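PDB 2B78: methyltransferase from Streptococcus mutans, which probably transfers methyl groups from S-adenosylmethionine, perhaps to RNA, although its substrate has not been established. Local coordinates for residues A[116-129]-A[143-155]. Numbering follows the deposited sequence.
Sequences GDFVLFSWYNSFVY and YPNFLGAYEKIRF
Asp-117 O accepts from Leu-147 N at 2.8 Å, and from there strands 118-123 and 148-153 run side by side as the parallel pair of a beta-alpha-beta crossover, joined through helices 126-130 and 132-142. Both belong to a mixed five-stranded sheet, in which strand 110-115 flanks 118-123 on its other side. At Phe-118, CD1 of the ring comes to 3.5 Å from Gly-148 CA, with Leu-147 CB over one face. Val-119 leaves by the opposite face of the sheet, which it shares with Phe-146 and Ala-149; CG1 lies over the Phe-146 ring, though the modelled separations are too short to be trusted in detail. From Val-119 to Trp-123 every second residue uses both its N and its O, so that Phe-121 N reaches Tyr-150 O at 2.8 Å and Phe-121 O accepts from Lys-152 N. Between them, Leu-120 lays CD1 across Tyr-150 CB (3.6 Å) and is crossed at a slant by the Lys-152 chain, whose NZ goes on to Gly-190 O.

Trp-123 leaves on the side of the sheet that helix 132-142 covers, with Phe-121 CB over one face of the indole and Glu-151 at its edge. Its NE1 gives a hydrogen bond of 2.7 Å to Glu-151 OE1, received on the anti lone pair, with indole and carboxylate planes 75° apart. Arg-132 forms a salt bridge to the same oxygen, a second grip that would favour a charged carboxylate. Tyr-124 lies beside Arg-154, CB of the arginine over its ring. Asn-125 then caps helix 126-130, its OD1 accepting from Val-128 N. The Phe-155 ring is sandwiched between this turn, with Ser-126 N over its centre, and Ile-153 CG2 on the reverse face. Tyr-129, its ring swung opposite the backbone N (chi1 -174°), points toward strand 148-153, where one water lies 2.8 Å from Tyr-129 OH and donates to Glu-151 OE2 at 2.9 Å.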
# COMPACT_ATOMS: atom_id res chain seq x y z
N GLY A 116 7.22 15.18 -0.17
CA GLY A 116 7.93 16.43 -0.35
C GLY A 116 8.04 17.19 0.97
O GLY A 116 8.60 16.67 1.94
N ASP A 117 7.48 18.39 1.00
CA ASP A 117 7.53 19.21 2.21
C ASP A 117 6.34 19.02 3.15
O ASP A 117 6.27 19.66 4.20
CB ASP A 117 7.62 20.69 1.83
CG ASP A 117 8.92 21.03 1.13
OD1 ASP A 117 10.00 20.72 1.68
OD2 ASP A 117 8.86 21.60 0.02
N PHE A 118 5.42 18.14 2.79
CA PHE A 118 4.23 17.89 3.59
C PHE A 118 4.13 16.44 4.05
O PHE A 118 4.68 15.53 3.42
CB PHE A 118 2.99 18.27 2.79
CG PHE A 118 2.93 19.73 2.43
CD1 PHE A 118 2.34 20.65 3.29
CD2 PHE A 118 3.50 20.19 1.25
CE1 PHE A 118 2.33 22.01 2.98
CE2 PHE A 118 3.49 21.55 0.93
CZ PHE A 118 2.90 22.46 1.80
N VAL A 119 3.42 16.22 5.15
CA VAL A 119 3.23 14.87 5.66
C VAL A 119 1.76 14.49 5.62
O VAL A 119 0.88 15.37 5.61
CB VAL A 119 3.75 14.72 7.10
CG1 VAL A 119 5.25 14.90 7.11
CG2 VAL A 119 3.10 15.74 8.02
N LEU A 120 1.50 13.19 5.59
CA LEU A 120 0.14 12.68 5.54
C LEU A 120 -0.06 11.59 6.59
O LEU A 120 0.54 10.52 6.51
CB LEU A 120 -0.17 12.13 4.15
CG LEU A 120 -1.60 11.60 3.97
CD1 LEU A 120 -2.60 12.76 4.06
CD2 LEU A 120 -1.72 10.89 2.62
N PHE A 121 -0.92 11.88 7.57
CA PHE A 121 -1.26 10.97 8.64
C PHE A 121 -2.49 10.18 8.21
O PHE A 121 -3.39 10.74 7.57
CB PHE A 121 -1.65 11.74 9.90
CG PHE A 121 -0.49 12.32 10.66
CD1 PHE A 121 -0.00 11.70 11.79
CD2 PHE A 121 0.10 13.52 10.24
CE1 PHE A 121 1.06 12.25 12.51
CE2 PHE A 121 1.16 14.07 10.96
CZ PHE A 121 1.64 13.44 12.09
N SER A 122 -2.53 8.90 8.56
CA SER A 122 -3.68 8.07 8.25
C SER A 122 -4.10 7.34 9.51
O SER A 122 -3.29 6.65 10.15
CB SER A 122 -3.36 7.08 7.13
OG SER A 122 -3.20 7.76 5.90
N TRP A 123 -5.37 7.51 9.88
CA TRP A 123 -5.92 6.87 11.07
C TRP A 123 -6.79 5.68 10.66
O TRP A 123 -7.82 5.86 10.00
CB TRP A 123 -6.75 7.89 11.86
CG TRP A 123 -6.07 9.22 12.04
CD1 TRP A 123 -6.44 10.41 11.48
CD2 TRP A 123 -4.88 9.49 12.80
NE1 TRP A 123 -5.56 11.40 11.84
CE2 TRP A 123 -4.60 10.86 12.65
CE3 TRP A 123 -4.04 8.70 13.59
CZ2 TRP A 123 -3.49 11.47 13.26
CZ3 TRP A 123 -2.94 9.30 14.20
CH2 TRP A 123 -2.68 10.67 14.03
N TYR A 124 -6.40 4.48 11.09
CA TYR A 124 -7.13 3.26 10.74
C TYR A 124 -8.21 2.80 11.71
O TYR A 124 -8.93 1.84 11.43
CB TYR A 124 -6.14 2.11 10.50
CG TYR A 124 -5.29 2.31 9.27
CD1 TYR A 124 -4.37 3.35 9.20
CD2 TYR A 124 -5.41 1.46 8.17
CE1 TYR A 124 -3.58 3.54 8.06
CE2 TYR A 124 -4.62 1.64 7.02
CZ TYR A 124 -3.71 2.69 6.98
OH TYR A 124 -2.93 2.89 5.87
N ASN A 125 -8.33 3.47 12.86
CA ASN A 125 -9.36 3.09 13.82
C ASN A 125 -9.76 4.28 14.69
O ASN A 125 -9.01 5.25 14.81
CB ASN A 125 -8.90 1.89 14.66
CG ASN A 125 -7.69 2.19 15.52
OD1 ASN A 125 -7.76 2.97 16.47
ND2 ASN A 125 -6.56 1.56 15.19
N SER A 126 -10.94 4.21 15.29
CA SER A 126 -11.43 5.32 16.11
C SER A 126 -10.58 5.62 17.34
O SER A 126 -10.52 6.77 17.79
CB SER A 126 -12.87 5.07 16.53
OG SER A 126 -13.01 3.85 17.24
N PHE A 127 -9.94 4.60 17.91
CA PHE A 127 -9.13 4.85 19.10
C PHE A 127 -7.95 5.78 18.84
O PHE A 127 -7.79 6.78 19.55
CB PHE A 127 -8.61 3.56 19.70
CG PHE A 127 -7.81 3.78 20.95
CD1 PHE A 127 -8.45 4.16 22.13
CD2 PHE A 127 -6.43 3.65 20.95
CE1 PHE A 127 -7.71 4.42 23.29
CE2 PHE A 127 -5.68 3.91 22.09
CZ PHE A 127 -6.33 4.30 23.27
N VAL A 128 -7.12 5.46 17.86
CA VAL A 128 -5.98 6.33 17.59
C VAL A 128 -6.48 7.71 17.18
O VAL A 128 -5.85 8.72 17.47
CB VAL A 128 -5.06 5.78 16.48
CG1 VAL A 128 -4.40 4.50 16.95
CG2 VAL A 128 -5.84 5.56 15.21
N TYR A 129 -7.62 7.74 16.51
CA TYR A 129 -8.17 9.01 16.08
C TYR A 129 -8.52 9.86 17.29
O TYR A 129 -8.25 11.06 17.31
CB TYR A 129 -9.43 8.78 15.22
CG TYR A 129 -9.98 10.05 14.62
CD1 TYR A 129 -9.23 10.77 13.69
CD2 TYR A 129 -11.22 10.55 15.02
CE1 TYR A 129 -9.70 11.98 13.18
CE2 TYR A 129 -11.69 11.76 14.50
CZ TYR A 129 -10.93 12.47 13.59
OH TYR A 129 -11.37 13.67 13.09
N TYR A 143 9.89 15.55 14.02
CA TYR A 143 10.03 16.00 12.63
C TYR A 143 9.50 17.43 12.58
O TYR A 143 8.42 17.67 12.05
CB TYR A 143 9.19 15.13 11.70
CG TYR A 143 9.78 13.78 11.38
CD1 TYR A 143 10.77 13.64 10.40
CD2 TYR A 143 9.31 12.63 12.01
CE1 TYR A 143 11.27 12.39 10.06
CE2 TYR A 143 9.81 11.36 11.67
CZ TYR A 143 10.79 11.25 10.69
OH TYR A 143 11.25 10.02 10.32
N PRO A 144 10.26 18.39 13.12
CA PRO A 144 9.87 19.80 13.16
C PRO A 144 9.93 20.61 11.86
O PRO A 144 9.34 21.69 11.79
CB PRO A 144 10.81 20.38 14.21
CG PRO A 144 12.08 19.62 13.93
CD PRO A 144 11.56 18.20 13.79
N ASN A 145 10.60 20.08 10.84
CA ASN A 145 10.79 20.81 9.60
C ASN A 145 9.81 20.67 8.43
O ASN A 145 10.05 21.22 7.35
CB ASN A 145 12.22 20.57 9.10
CG ASN A 145 13.27 20.90 10.17
OD1 ASN A 145 13.10 21.83 10.96
ND2 ASN A 145 14.36 20.14 10.18
N PHE A 146 8.71 19.94 8.62
CA PHE A 146 7.75 19.83 7.53
C PHE A 146 6.94 21.12 7.49
O PHE A 146 6.71 21.74 8.52
CB PHE A 146 6.84 18.62 7.74
CG PHE A 146 7.48 17.32 7.34
CD1 PHE A 146 7.77 17.05 6.00
CD2 PHE A 146 7.81 16.37 8.29
CE1 PHE A 146 8.38 15.87 5.63
CE2 PHE A 146 8.42 15.18 7.92
CZ PHE A 146 8.71 14.93 6.59
N LEU A 147 6.52 21.53 6.30
CA LEU A 147 5.76 22.77 6.14
C LEU A 147 4.29 22.65 6.55
O LEU A 147 3.68 23.63 6.99
CB LEU A 147 5.83 23.25 4.69
CG LEU A 147 7.21 23.42 4.07
CD1 LEU A 147 7.04 23.93 2.65
CD2 LEU A 147 8.05 24.40 4.89
N GLY A 148 3.73 21.46 6.40
CA GLY A 148 2.34 21.25 6.75
C GLY A 148 1.98 19.79 6.79
O GLY A 148 2.80 18.93 6.45
N ALA A 149 0.75 19.49 7.21
CA ALA A 149 0.28 18.12 7.32
C ALA A 149 -1.20 17.97 7.03
O ALA A 149 -2.00 18.88 7.27
CB ALA A 149 0.58 17.57 8.71
N TYR A 150 -1.55 16.78 6.52
CA TYR A 150 -2.92 16.41 6.20
C TYR A 150 -3.18 15.06 6.84
O TYR A 150 -2.25 14.38 7.25
CB TYR A 150 -3.09 16.31 4.69
CG TYR A 150 -3.09 17.65 4.02
CD1 TYR A 150 -4.30 18.31 3.75
CD2 TYR A 150 -1.90 18.29 3.70
CE1 TYR A 150 -4.30 19.58 3.17
CE2 TYR A 150 -1.89 19.55 3.13
CZ TYR A 150 -3.10 20.19 2.87
OH TYR A 150 -3.09 21.45 2.32
N GLU A 151 -4.45 14.69 6.92
CA GLU A 151 -4.82 13.42 7.51
C GLU A 151 -5.94 12.72 6.75
O GLU A 151 -6.81 13.38 6.19
CB GLU A 151 -5.25 13.62 8.97
CG GLU A 151 -6.59 14.35 9.13
CD GLU A 151 -6.94 14.62 10.58
OE1 GLU A 151 -6.48 13.86 11.46
OE2 GLU A 151 -7.68 15.60 10.85
N LYS A 152 -5.91 11.39 6.74
CA LYS A 152 -6.95 10.58 6.10
C LYS A 152 -7.63 9.76 7.19
O LYS A 152 -6.95 9.22 8.06
CB LYS A 152 -6.35 9.60 5.07
CG LYS A 152 -5.58 10.23 3.92
CD LYS A 152 -6.44 11.17 3.11
CE LYS A 152 -5.69 11.67 1.88
NZ LYS A 152 -6.46 12.69 1.12
N ILE A 153 -8.96 9.70 7.15
CA ILE A 153 -9.72 8.90 8.11
C ILE A 153 -10.01 7.59 7.37
O ILE A 153 -10.74 7.57 6.38
CB ILE A 153 -11.06 9.57 8.47
CG1 ILE A 153 -10.79 10.91 9.14
CG2 ILE A 153 -11.86 8.68 9.40
CD1 ILE A 153 -9.77 10.86 10.23
N ARG A 154 -9.43 6.49 7.86
CA ARG A 154 -9.59 5.19 7.22
C ARG A 154 -10.48 4.21 7.99
O ARG A 154 -10.19 3.02 8.04
CB ARG A 154 -8.21 4.56 7.03
CG ARG A 154 -7.22 5.48 6.36
CD ARG A 154 -7.23 5.27 4.87
NE ARG A 154 -6.96 3.88 4.56
CZ ARG A 154 -6.53 3.44 3.38
NH1 ARG A 154 -6.31 4.31 2.40
NH2 ARG A 154 -6.31 2.15 3.19
N PHE A 155 -11.55 4.72 8.59
CA PHE A 155 -12.47 3.87 9.34
C PHE A 155 -13.89 4.40 9.27
O PHE A 155 -14.76 3.99 10.06
CB PHE A 155 -12.03 3.77 10.80
CG PHE A 155 -11.98 5.09 11.52
CD1 PHE A 155 -10.81 5.84 11.54
CD2 PHE A 155 -13.11 5.58 12.17
CE1 PHE A 155 -10.76 7.06 12.21
CE2 PHE A 155 -13.07 6.80 12.84
CZ PHE A 155 -11.89 7.54 12.86
O HOH W 1 -10.56 15.08 10.75